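Local atomic coordinates of serine-threonine phosphatase 2C (Toxoplasma gondii, PDB entry 2I44), a protein that probably removes phosphate groups from serine and threonine residues of proteins as a metal-dependent phosphatase of the PP2C family, and binds calcium ions. Residues 179-193 against 228-242. Residues are numbered along the deposited sequence; the frame is centred on the assembly and turned at random.
Sequences HKPDMPHEKLRIMRN and QYSRAFGGKDLKMYG
Glu186 OE1 is gripped by three donors, two of them from across the contact: Ser230 OG at 2.8 Å, on the anti lone pair, and Arg231 NE. The third, NH2 of Arg189, comes from one helical turn further on. Together Glu186, Arg189 and Arg231 form a salt-bridge network that ties helix 184-192 of this PP2C fold to the chain leading into strand 233-234, and it illustrates how one buried carboxylate can be shared by two arginines. Arg231 meets Glu186 side-on, NE to OE1 and the closer NH2 to OE2, the latter at 2.8 Å and nearly straight. Arg189 comes end-on from above the carboxylate, its NH1 meeting OE2 from the face opposite Arg231 NH2. The two guanidinium planes stand almost perpendicular, 86° apart, and the shared negative charge would offset the closeness of two like charges. Five hydrogen bonds should fix the carboxylate's rotation and probably favour its ionised form.

Arg231 runs extended from CG to NE across His179, laying CD over the centre of the imidazole, a CH-pi contact 3.4 Å from the centroid. The ring and guanidinium are nearly parallel, 6° apart, while His179 NE2 is hydrogen-bonded to Asp248 OD2. The backbone of His179 joins in as well, its O accepting Ser230 N at 2.9 Å. The side chain of neighbouring Tyr229 lies close to Gly61 and to a bound calcium ion.

A bend at chi3 (66°) places the Arg189 guanidinium beside Gly242, where the helix packs so closely that Ile190 CA lies 3.9 Å from Gly242 CA. There a single carbonyl oxygen, Gly242 O, takes both Arg189 NE, at 2.8 Å, and Arg189 NH2, at 2.9 Å.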
ATOM      1  N   HIS A 179      -9.095  -2.482   5.508  1.00 14.19           N
ATOM      2  CA  HIS A 179      -9.256  -3.531   6.506  1.00 13.42           C
ATOM      3  C   HIS A 179      -9.606  -2.771   7.782  1.00 14.52           C
ATOM      4  O   HIS A 179      -8.755  -2.169   8.425  1.00 12.05           O
ATOM      5  CB  HIS A 179      -7.957  -4.316   6.690  1.00 13.12           C
ATOM      6  CG  HIS A 179      -7.552  -5.104   5.480  1.00 12.72           C
ATOM      7  ND1 HIS A 179      -6.350  -4.912   4.837  1.00 11.38           N
ATOM      8  CD2 HIS A 179      -8.181  -6.101   4.812  1.00 13.56           C
ATOM      9  CE1 HIS A 179      -6.252  -5.756   3.826  1.00 11.13           C
ATOM     10  NE2 HIS A 179      -7.351  -6.490   3.789  1.00 14.22           N
ATOM     11  N   LYS A 180     -10.885  -2.773   8.118  1.00 15.92           N
ATOM     12  CA  LYS A 180     -11.377  -2.081   9.297  1.00 18.40           C
ATOM     13  C   LYS A 180     -11.794  -3.094  10.368  1.00 18.88           C
ATOM     14  O   LYS A 180     -12.395  -4.121  10.066  1.00 18.18           O
ATOM     15  CB  LYS A 180     -12.560  -1.186   8.904  1.00 22.08           C
ATOM     16  CG  LYS A 180     -12.197  -0.059   7.921  1.00 25.63           C
ATOM     17  CD  LYS A 180     -11.132   0.875   8.516  1.00 30.92           C
ATOM     18  CE  LYS A 180     -10.845   2.090   7.614  1.00 32.76           C
ATOM     19  NZ  LYS A 180      -9.856   3.043   8.216  1.00 33.84           N
ATOM     20  N   PRO A 181     -11.465  -2.811  11.633  1.00 19.08           N
ATOM     21  CA  PRO A 181     -11.798  -3.695  12.753  1.00 20.19           C
ATOM     22  C   PRO A 181     -13.282  -4.009  12.929  1.00 18.94           C
ATOM     23  O   PRO A 181     -13.636  -5.045  13.497  1.00 18.29           O
ATOM     24  CB  PRO A 181     -11.195  -2.968  13.956  1.00 19.93           C
ATOM     25  CG  PRO A 181     -11.215  -1.544  13.549  1.00 21.63           C
ATOM     26  CD  PRO A 181     -10.778  -1.600  12.113  1.00 20.45           C
ATOM     27  N   ASP A 182     -14.157  -3.129  12.455  1.00 17.67           N
ATOM     28  CA  ASP A 182     -15.582  -3.402  12.595  1.00 18.47           C
ATOM     29  C   ASP A 182     -16.187  -4.229  11.458  1.00 17.81           C
ATOM     30  O   ASP A 182     -17.355  -4.607  11.529  1.00 18.04           O
ATOM     31  CB  ASP A 182     -16.388  -2.109  12.827  1.00 20.56           C
ATOM     32  CG  ASP A 182     -16.056  -1.012  11.843  1.00 23.48           C
ATOM     33  OD1 ASP A 182     -15.031  -1.120  11.139  1.00 26.07           O
ATOM     34  OD2 ASP A 182     -16.821  -0.019  11.796  1.00 23.93           O
HETATM   35  N   MSE A 183     -15.407  -4.523  10.420  1.00 16.08           N
HETATM   36  CA  MSE A 183     -15.922  -5.376   9.345  1.00 17.55           C
HETATM   37  C   MSE A 183     -16.160  -6.700  10.077  1.00 17.10           C
HETATM   38  O   MSE A 183     -15.256  -7.215  10.734  1.00 16.29           O
HETATM   39  CB  MSE A 183     -14.885  -5.574   8.232  1.00 22.20           C
HETATM   40  CG  MSE A 183     -14.850  -4.468   7.170  1.00 30.64           C
HETATM   41 SE   MSE A 183     -16.510  -4.268   6.141  1.00 54.63          SE
HETATM   42  CE  MSE A 183     -16.996  -6.102   5.976  1.00 27.68           C
ATOM     43  N   PRO A 184     -17.379  -7.255   9.984  1.00 15.32           N
ATOM     44  CA  PRO A 184     -17.762  -8.510  10.637  1.00 15.47           C
ATOM     45  C   PRO A 184     -16.691  -9.591  10.783  1.00 16.75           C
ATOM     46  O   PRO A 184     -16.378 -10.001  11.899  1.00 17.45           O
ATOM     47  CB  PRO A 184     -18.963  -8.968   9.813  1.00 13.96           C
ATOM     48  CG  PRO A 184     -19.637  -7.668   9.497  1.00 14.38           C
ATOM     49  CD  PRO A 184     -18.453  -6.793   9.082  1.00 16.90           C
ATOM     50  N   HIS A 185     -16.120 -10.061   9.681  1.00 17.41           N
ATOM     51  CA  HIS A 185     -15.114 -11.102   9.808  1.00 17.54           C
ATOM     52  C   HIS A 185     -13.795 -10.640  10.434  1.00 17.26           C
ATOM     53  O   HIS A 185     -13.089 -11.447  11.029  1.00 16.32           O
ATOM     54  CB  HIS A 185     -14.893 -11.799   8.461  1.00 21.48           C
ATOM     55  CG  HIS A 185     -16.022 -12.712   8.070  1.00 24.60           C
ATOM     56  ND1 HIS A 185     -15.942 -13.587   7.007  1.00 28.05           N
ATOM     57  CD2 HIS A 185     -17.264 -12.865   8.587  1.00 24.87           C
ATOM     58  CE1 HIS A 185     -17.086 -14.238   6.887  1.00 27.79           C
ATOM     59  NE2 HIS A 185     -17.907 -13.818   7.834  1.00 25.38           N
ATOM     60  N   GLU A 186     -13.458  -9.354  10.319  1.00 15.52           N
ATOM     61  CA  GLU A 186     -12.228  -8.856  10.951  1.00 15.08           C
ATOM     62  C   GLU A 186     -12.470  -8.876  12.458  1.00 14.69           C
ATOM     63  O   GLU A 186     -11.648  -9.369  13.240  1.00 13.55           O
ATOM     64  CB  GLU A 186     -11.914  -7.423  10.510  1.00 14.75           C
ATOM     65  CG  GLU A 186     -11.558  -7.299   9.029  1.00 16.17           C
ATOM     66  CD  GLU A 186     -10.295  -8.052   8.678  1.00 13.37           C
ATOM     67  OE1 GLU A 186      -9.189  -7.594   9.034  1.00 14.04           O
ATOM     68  OE2 GLU A 186     -10.407  -9.121   8.053  1.00 16.67           O
ATOM     69  N   LYS A 187     -13.617  -8.339  12.853  1.00 14.49           N
ATOM     70  CA  LYS A 187     -14.009  -8.275  14.247  1.00 16.58           C
ATOM     71  C   LYS A 187     -14.023  -9.685  14.839  1.00 17.14           C
ATOM     72  O   LYS A 187     -13.562  -9.912  15.961  1.00 16.41           O
ATOM     73  CB  LYS A 187     -15.397  -7.642  14.347  1.00 18.12           C
ATOM     74  CG  LYS A 187     -15.869  -7.341  15.751  1.00 18.20           C
ATOM     75  CD  LYS A 187     -17.168  -6.546  15.693  1.00 20.09           C
ATOM     76  CE  LYS A 187     -17.679  -6.198  17.076  1.00 20.85           C
ATOM     77  NZ  LYS A 187     -18.883  -5.333  16.997  1.00 21.08           N
ATOM     78  N   LEU A 188     -14.560 -10.627  14.079  1.00 16.43           N
ATOM     79  CA  LEU A 188     -14.620 -12.007  14.538  1.00 18.05           C
ATOM     80  C   LEU A 188     -13.231 -12.548  14.826  1.00 17.08           C
ATOM     81  O   LEU A 188     -13.009 -13.196  15.847  1.00 15.93           O
ATOM     82  CB  LEU A 188     -15.307 -12.884  13.496  1.00 22.24           C
ATOM     83  CG  LEU A 188     -16.736 -13.244  13.887  1.00 27.90           C
ATOM     84  CD1 LEU A 188     -17.456 -13.871  12.704  1.00 30.18           C
ATOM     85  CD2 LEU A 188     -16.693 -14.199  15.079  1.00 28.82           C
ATOM     86  N   ARG A 189     -12.287 -12.274  13.931  1.00 15.18           N
ATOM     87  CA  ARG A 189     -10.930 -12.769  14.127  1.00 15.51           C
ATOM     88  C   ARG A 189     -10.268 -12.155  15.364  1.00 15.19           C
ATOM     89  O   ARG A 189      -9.576 -12.846  16.129  1.00 10.65           O
ATOM     90  CB  ARG A 189     -10.066 -12.498  12.883  1.00 15.67           C
ATOM     91  CG  ARG A 189      -8.665 -13.082  12.986  1.00 16.12           C
ATOM     92  CD  ARG A 189      -7.778 -12.706  11.808  1.00 16.28           C
ATOM     93  NE  ARG A 189      -7.487 -11.275  11.774  1.00 14.39           N
ATOM     94  CZ  ARG A 189      -7.985 -10.424  10.879  1.00 16.16           C
ATOM     95  NH1 ARG A 189      -8.803 -10.849   9.929  1.00 13.92           N
ATOM     96  NH2 ARG A 189      -7.671  -9.140  10.937  1.00 15.88           N
ATOM     97  N   ILE A 190     -10.488 -10.859  15.563  1.00 13.79           N
ATOM     98  CA  ILE A 190      -9.894 -10.164  16.698  1.00 14.67           C
ATOM     99  C   ILE A 190     -10.361 -10.728  18.044  1.00 17.06           C
ATOM    100  O   ILE A 190      -9.553 -10.919  18.962  1.00 15.27           O
ATOM    101  CB  ILE A 190     -10.205  -8.658  16.637  1.00 12.54           C
ATOM    102  CG1 ILE A 190      -9.520  -8.049  15.408  1.00 10.79           C
ATOM    103  CG2 ILE A 190      -9.741  -7.973  17.920  1.00  9.27           C
ATOM    104  CD1 ILE A 190     -10.070  -6.700  15.011  1.00 12.54           C
HETATM  105  N   MSE A 191     -11.657 -11.003  18.151  1.00 18.01           N
HETATM  106  CA  MSE A 191     -12.220 -11.530  19.386  1.00 21.15           C
HETATM  107  C   MSE A 191     -11.836 -12.986  19.620  1.00 20.42           C
HETATM  108  O   MSE A 191     -11.713 -13.418  20.766  1.00 19.71           O
HETATM  109  CB  MSE A 191     -13.744 -11.372  19.382  1.00 24.59           C
HETATM  110  CG  MSE A 191     -14.209  -9.917  19.351  1.00 31.15           C
HETATM  111 SE   MSE A 191     -16.126  -9.748  19.150  1.00 44.17          SE
HETATM  112  CE  MSE A 191     -16.482  -8.316  20.431  1.00 40.26           C
ATOM    113  N   ARG A 192     -11.651 -13.744  18.544  1.00 19.77           N
ATOM    114  CA  ARG A 192     -11.254 -15.142  18.684  1.00 22.40           C
ATOM    115  C   ARG A 192      -9.826 -15.207  19.202  1.00 20.45           C
ATOM    116  O   ARG A 192      -9.456 -16.139  19.907  1.00 20.37           O
ATOM    117  CB  ARG A 192     -11.322 -15.880  17.346  1.00 23.85           C
ATOM    118  CG  ARG A 192     -12.708 -16.319  16.922  1.00 27.77           C
ATOM    119  CD  ARG A 192     -12.657 -16.968  15.548  1.00 32.22           C
ATOM    120  NE  ARG A 192     -13.986 -17.095  14.957  1.00 36.51           N
ATOM    121  CZ  ARG A 192     -14.210 -17.434  13.689  1.00 39.08           C
ATOM    122  NH1 ARG A 192     -13.194 -17.684  12.872  1.00 40.84           N
ATOM    123  NH2 ARG A 192     -15.450 -17.515  13.226  1.00 40.22           N
ATOM    124  N   ASN A 193      -9.027 -14.208  18.851  1.00 19.00           N
ATOM    125  CA  ASN A 193      -7.641 -14.183  19.277  1.00 19.44           C
ATOM    126  C   ASN A 193      -7.411 -13.389  20.561  1.00 18.44           C
ATOM    127  O   ASN A 193      -6.291 -12.999  20.874  1.00 18.72           O
ATOM    128  CB  ASN A 193      -6.771 -13.671  18.132  1.00 20.08           C
ATOM    129  CG  ASN A 193      -6.575 -14.721  17.048  1.00 21.69           C
ATOM    130  OD1 ASN A 193      -5.762 -15.635  17.198  1.00 22.44           O
ATOM    131  ND2 ASN A 193      -7.338 -14.614  15.966  1.00 22.92           N
ATOM    132  N   GLN A 228      -6.592   1.705  13.980  1.00 17.47           N
ATOM    133  CA  GLN A 228      -7.919   1.801  13.400  1.00 18.67           C
ATOM    134  C   GLN A 228      -8.070   0.975  12.126  1.00 17.92           C
ATOM    135  O   GLN A 228      -9.028   1.130  11.381  1.00 17.96           O
ATOM    136  CB  GLN A 228      -8.291   3.267  13.184  1.00 20.68           C
ATOM    137  CG  GLN A 228      -8.584   3.955  14.505  1.00 24.72           C
ATOM    138  CD  GLN A 228      -8.841   5.440  14.369  1.00 27.02           C
ATOM    139  OE1 GLN A 228      -8.012   6.181  13.838  1.00 28.38           O
ATOM    140  NE2 GLN A 228      -9.993   5.886  14.857  1.00 28.72           N
ATOM    141  N   TYR A 229      -7.098   0.102  11.881  1.00 17.74           N
ATOM    142  CA  TYR A 229      -7.158  -0.823  10.757  1.00 18.09           C
ATOM    143  C   TYR A 229      -6.758  -2.189  11.322  1.00 17.76           C
ATOM    144  O   TYR A 229      -5.943  -2.276  12.249  1.00 17.02           O
ATOM    145  CB  TYR A 229      -6.273  -0.379   9.581  1.00 17.66           C
ATOM    146  CG  TYR A 229      -4.883   0.095   9.909  1.00 18.53           C
ATOM    147  CD1 TYR A 229      -3.806  -0.787   9.907  1.00 22.60           C
ATOM    148  CD2 TYR A 229      -4.632   1.439  10.177  1.00 18.57           C
ATOM    149  CE1 TYR A 229      -2.509  -0.338  10.160  1.00 22.00           C
ATOM    150  CE2 TYR A 229      -3.342   1.894  10.432  1.00 19.90           C
ATOM    151  CZ  TYR A 229      -2.288   0.999  10.420  1.00 20.90           C
ATOM    152  OH  TYR A 229      -1.008   1.434  10.655  1.00 21.90           O
ATOM    153  N   SER A 230      -7.341  -3.246  10.770  1.00 15.81           N
ATOM    154  CA  SER A 230      -7.124  -4.607  11.265  1.00 15.54           C
ATOM    155  C   SER A 230      -6.052  -5.497  10.625  1.00 15.71           C
ATOM    156  O   SER A 230      -5.890  -6.659  11.020  1.00 13.52           O
ATOM    157  CB  SER A 230      -8.463  -5.334  11.245  1.00 17.21           C
ATOM    158  OG  SER A 230      -9.161  -5.008  10.063  1.00 15.95           O
ATOM    159  N   ARG A 231      -5.347  -4.974   9.628  1.00 14.32           N
ATOM    160  CA  ARG A 231      -4.279  -5.724   8.973  1.00 14.81           C
ATOM    161  C   ARG A 231      -3.136  -4.751   8.738  1.00 13.52           C
ATOM    162  O   ARG A 231      -3.368  -3.587   8.406  1.00 13.26           O
ATOM    163  CB  ARG A 231      -4.763  -6.334   7.650  1.00 13.44           C
ATOM    164  CG  ARG A 231      -5.968  -7.249   7.818  1.00 13.81           C
ATOM    165  CD  ARG A 231      -6.161  -8.160   6.622  1.00 14.73           C
ATOM    166  NE  ARG A 231      -7.467  -8.812   6.634  1.00 15.98           N
ATOM    167  CZ  ARG A 231      -7.869  -9.695   5.724  1.00 18.32           C
ATOM    168  NH1 ARG A 231      -7.056 -10.038   4.730  1.00 16.65           N
ATOM    169  NH2 ARG A 231      -9.092 -10.214   5.795  1.00 13.76           N
ATOM    170  N   ALA A 232      -1.908  -5.217   8.927  1.00 13.74           N
ATOM    171  CA  ALA A 232      -0.760  -4.343   8.757  1.00 13.67           C
ATOM    172  C   ALA A 232       0.578  -5.026   8.962  1.00 14.12           C
ATOM    173  O   ALA A 232       0.658  -6.171   9.427  1.00 12.29           O
ATOM    174  CB  ALA A 232      -0.872  -3.181   9.733  1.00 17.25           C
ATOM    175  N   PHE A 233       1.631  -4.309   8.589  1.00 10.81           N
ATOM    176  CA  PHE A 233       2.988  -4.785   8.794  1.00 13.86           C
ATOM    177  C   PHE A 233       3.334  -4.305  10.204  1.00 13.58           C
ATOM    178  O   PHE A 233       2.909  -3.229  10.613  1.00 13.23           O
ATOM    179  CB  PHE A 233       3.961  -4.124   7.823  1.00 13.73           C
ATOM    180  CG  PHE A 233       4.008  -4.756   6.467  1.00 14.33           C
ATOM    181  CD1 PHE A 233       4.339  -6.097   6.322  1.00 12.10           C
ATOM    182  CD2 PHE A 233       3.781  -3.993   5.326  1.00 15.31           C
ATOM    183  CE1 PHE A 233       4.448  -6.671   5.068  1.00 12.80           C
ATOM    184  CE2 PHE A 233       3.887  -4.558   4.057  1.00 15.54           C
ATOM    185  CZ  PHE A 233       4.222  -5.902   3.929  1.00 16.62           C
ATOM    186  N   GLY A 234       4.099  -5.092  10.950  1.00 15.15           N
ATOM    187  CA  GLY A 234       4.474  -4.662  12.283  1.00 13.15           C
ATOM    188  C   GLY A 234       3.410  -4.905  13.336  1.00 12.66           C
ATOM    189  O   GLY A 234       2.744  -5.935  13.317  1.00 13.03           O
ATOM    190  N   GLY A 235       3.249  -3.966  14.262  1.00 11.47           N
ATOM    191  CA  GLY A 235       2.268  -4.148  15.313  1.00 12.38           C
ATOM    192  C   GLY A 235       2.594  -5.405  16.110  1.00 13.87           C
ATOM    193  O   GLY A 235       1.707  -6.200  16.429  1.00 14.19           O
ATOM    194  N   LYS A 236       3.870  -5.579  16.445  1.00 13.64           N
ATOM    195  CA  LYS A 236       4.315  -6.758  17.194  1.00 16.27           C
ATOM    196  C   LYS A 236       3.363  -7.193  18.307  1.00 15.31           C
ATOM    197  O   LYS A 236       2.904  -8.334  18.327  1.00 15.41           O
ATOM    198  CB  LYS A 236       5.712  -6.526  17.791  1.00 14.33           C
ATOM    199  CG  LYS A 236       6.253  -7.718  18.594  1.00 17.90           C
ATOM    200  CD  LYS A 236       7.723  -7.528  18.984  1.00 14.94           C
ATOM    201  CE  LYS A 236       7.928  -6.431  20.020  1.00 14.30           C
ATOM    202  NZ  LYS A 236       7.428  -6.814  21.367  1.00 15.20           N
ATOM    203  N   ASP A 237       3.051  -6.286  19.220  1.00 16.63           N
ATOM    204  CA  ASP A 237       2.178  -6.626  20.339  1.00 18.03           C
ATOM    205  C   ASP A 237       0.674  -6.651  20.060  1.00 17.80           C
ATOM    206  O   ASP A 237      -0.139  -6.560  20.981  1.00 18.80           O
ATOM    207  CB  ASP A 237       2.501  -5.718  21.530  1.00 19.15           C
ATOM    208  CG  ASP A 237       3.877  -6.018  22.126  1.00 22.00           C
ATOM    209  OD1 ASP A 237       4.634  -6.793  21.502  1.00 21.30           O
ATOM    210  OD2 ASP A 237       4.201  -5.484  23.210  1.00 24.40           O
ATOM    211  N   LEU A 238       0.313  -6.786  18.788  1.00 18.22           N
ATOM    212  CA  LEU A 238      -1.090  -6.884  18.386  1.00 18.87           C
ATOM    213  C   LEU A 238      -1.252  -8.067  17.432  1.00 19.77           C
ATOM    214  O   LEU A 238      -2.362  -8.557  17.202  1.00 21.61           O
ATOM    215  CB  LEU A 238      -1.559  -5.599  17.693  1.00 19.64           C
ATOM    216  CG  LEU A 238      -1.735  -4.338  18.544  1.00 16.46           C
ATOM    217  CD1 LEU A 238      -2.137  -3.176  17.651  1.00 14.82           C
ATOM    218  CD2 LEU A 238      -2.778  -4.582  19.636  1.00 14.51           C
ATOM    219  N   LYS A 239      -0.133  -8.537  16.888  1.00 18.93           N
ATOM    220  CA  LYS A 239      -0.147  -9.649  15.941  1.00 21.12           C
ATOM    221  C   LYS A 239      -0.705 -10.943  16.541  1.00 21.55           C
ATOM    222  O   LYS A 239      -1.080 -11.862  15.807  1.00 22.52           O
ATOM    223  CB  LYS A 239       1.270  -9.882  15.379  1.00 20.23           C
ATOM    224  CG  LYS A 239       1.389  -9.730  13.842  1.00 22.87           C
ATOM    225  CD  LYS A 239       0.694  -8.472  13.329  1.00 25.42           C
ATOM    226  CE  LYS A 239       0.778  -8.306  11.805  1.00 19.79           C
ATOM    227  NZ  LYS A 239       2.034  -7.632  11.334  1.00 19.19           N
HETATM  228  N   MSE A 240      -0.770 -11.020  17.869  1.00 18.66           N
HETATM  229  CA  MSE A 240      -1.304 -12.217  18.507  1.00 19.90           C
HETATM  230  C   MSE A 240      -2.742 -11.964  18.940  1.00 18.76           C
HETATM  231  O   MSE A 240      -3.406 -12.854  19.466  1.00 16.35           O
HETATM  232  CB  MSE A 240      -0.451 -12.636  19.724  1.00 22.89           C
HETATM  233  CG  MSE A 240      -0.520 -11.695  20.945  1.00 29.81           C
HETATM  234 SE   MSE A 240       0.559 -10.064  20.809  1.00 42.78          SE
HETATM  235  CE  MSE A 240       2.247 -10.776  21.450  1.00 34.29           C
ATOM    236  N   TYR A 241      -3.228 -10.749  18.704  1.00 18.37           N
ATOM    237  CA  TYR A 241      -4.593 -10.396  19.083  1.00 18.21           C
ATOM    238  C   TYR A 241      -5.517 -10.062  17.910  1.00 17.32           C
ATOM    239  O   TYR A 241      -6.470  -9.307  18.075  1.00 19.20           O
ATOM    240  CB  TYR A 241      -4.570  -9.210  20.046  1.00 19.13           C
ATOM    241  CG  TYR A 241      -3.934  -9.509  21.387  1.00 21.60           C
ATOM    242  CD1 TYR A 241      -4.480 -10.463  22.246  1.00 19.89           C
ATOM    243  CD2 TYR A 241      -2.803  -8.810  21.808  1.00 20.99           C
ATOM    244  CE1 TYR A 241      -3.916 -10.712  23.499  1.00 23.16           C
ATOM    245  CE2 TYR A 241      -2.232  -9.048  23.052  1.00 22.72           C
ATOM    246  CZ  TYR A 241      -2.792  -9.996  23.892  1.00 24.52           C
ATOM    247  OH  TYR A 241      -2.228 -10.204  25.124  1.00 26.44           O
ATOM    248  N   GLY A 242      -5.246 -10.610  16.732  1.00 16.13           N
ATOM    249  CA  GLY A 242      -6.110 -10.327  15.602  1.00 14.32           C
ATOM    250  C   GLY A 242      -5.540  -9.490  14.470  1.00 14.15           C
ATOM    251  O   GLY A 242      -6.098  -9.494  13.374  1.00 14.45           O
TER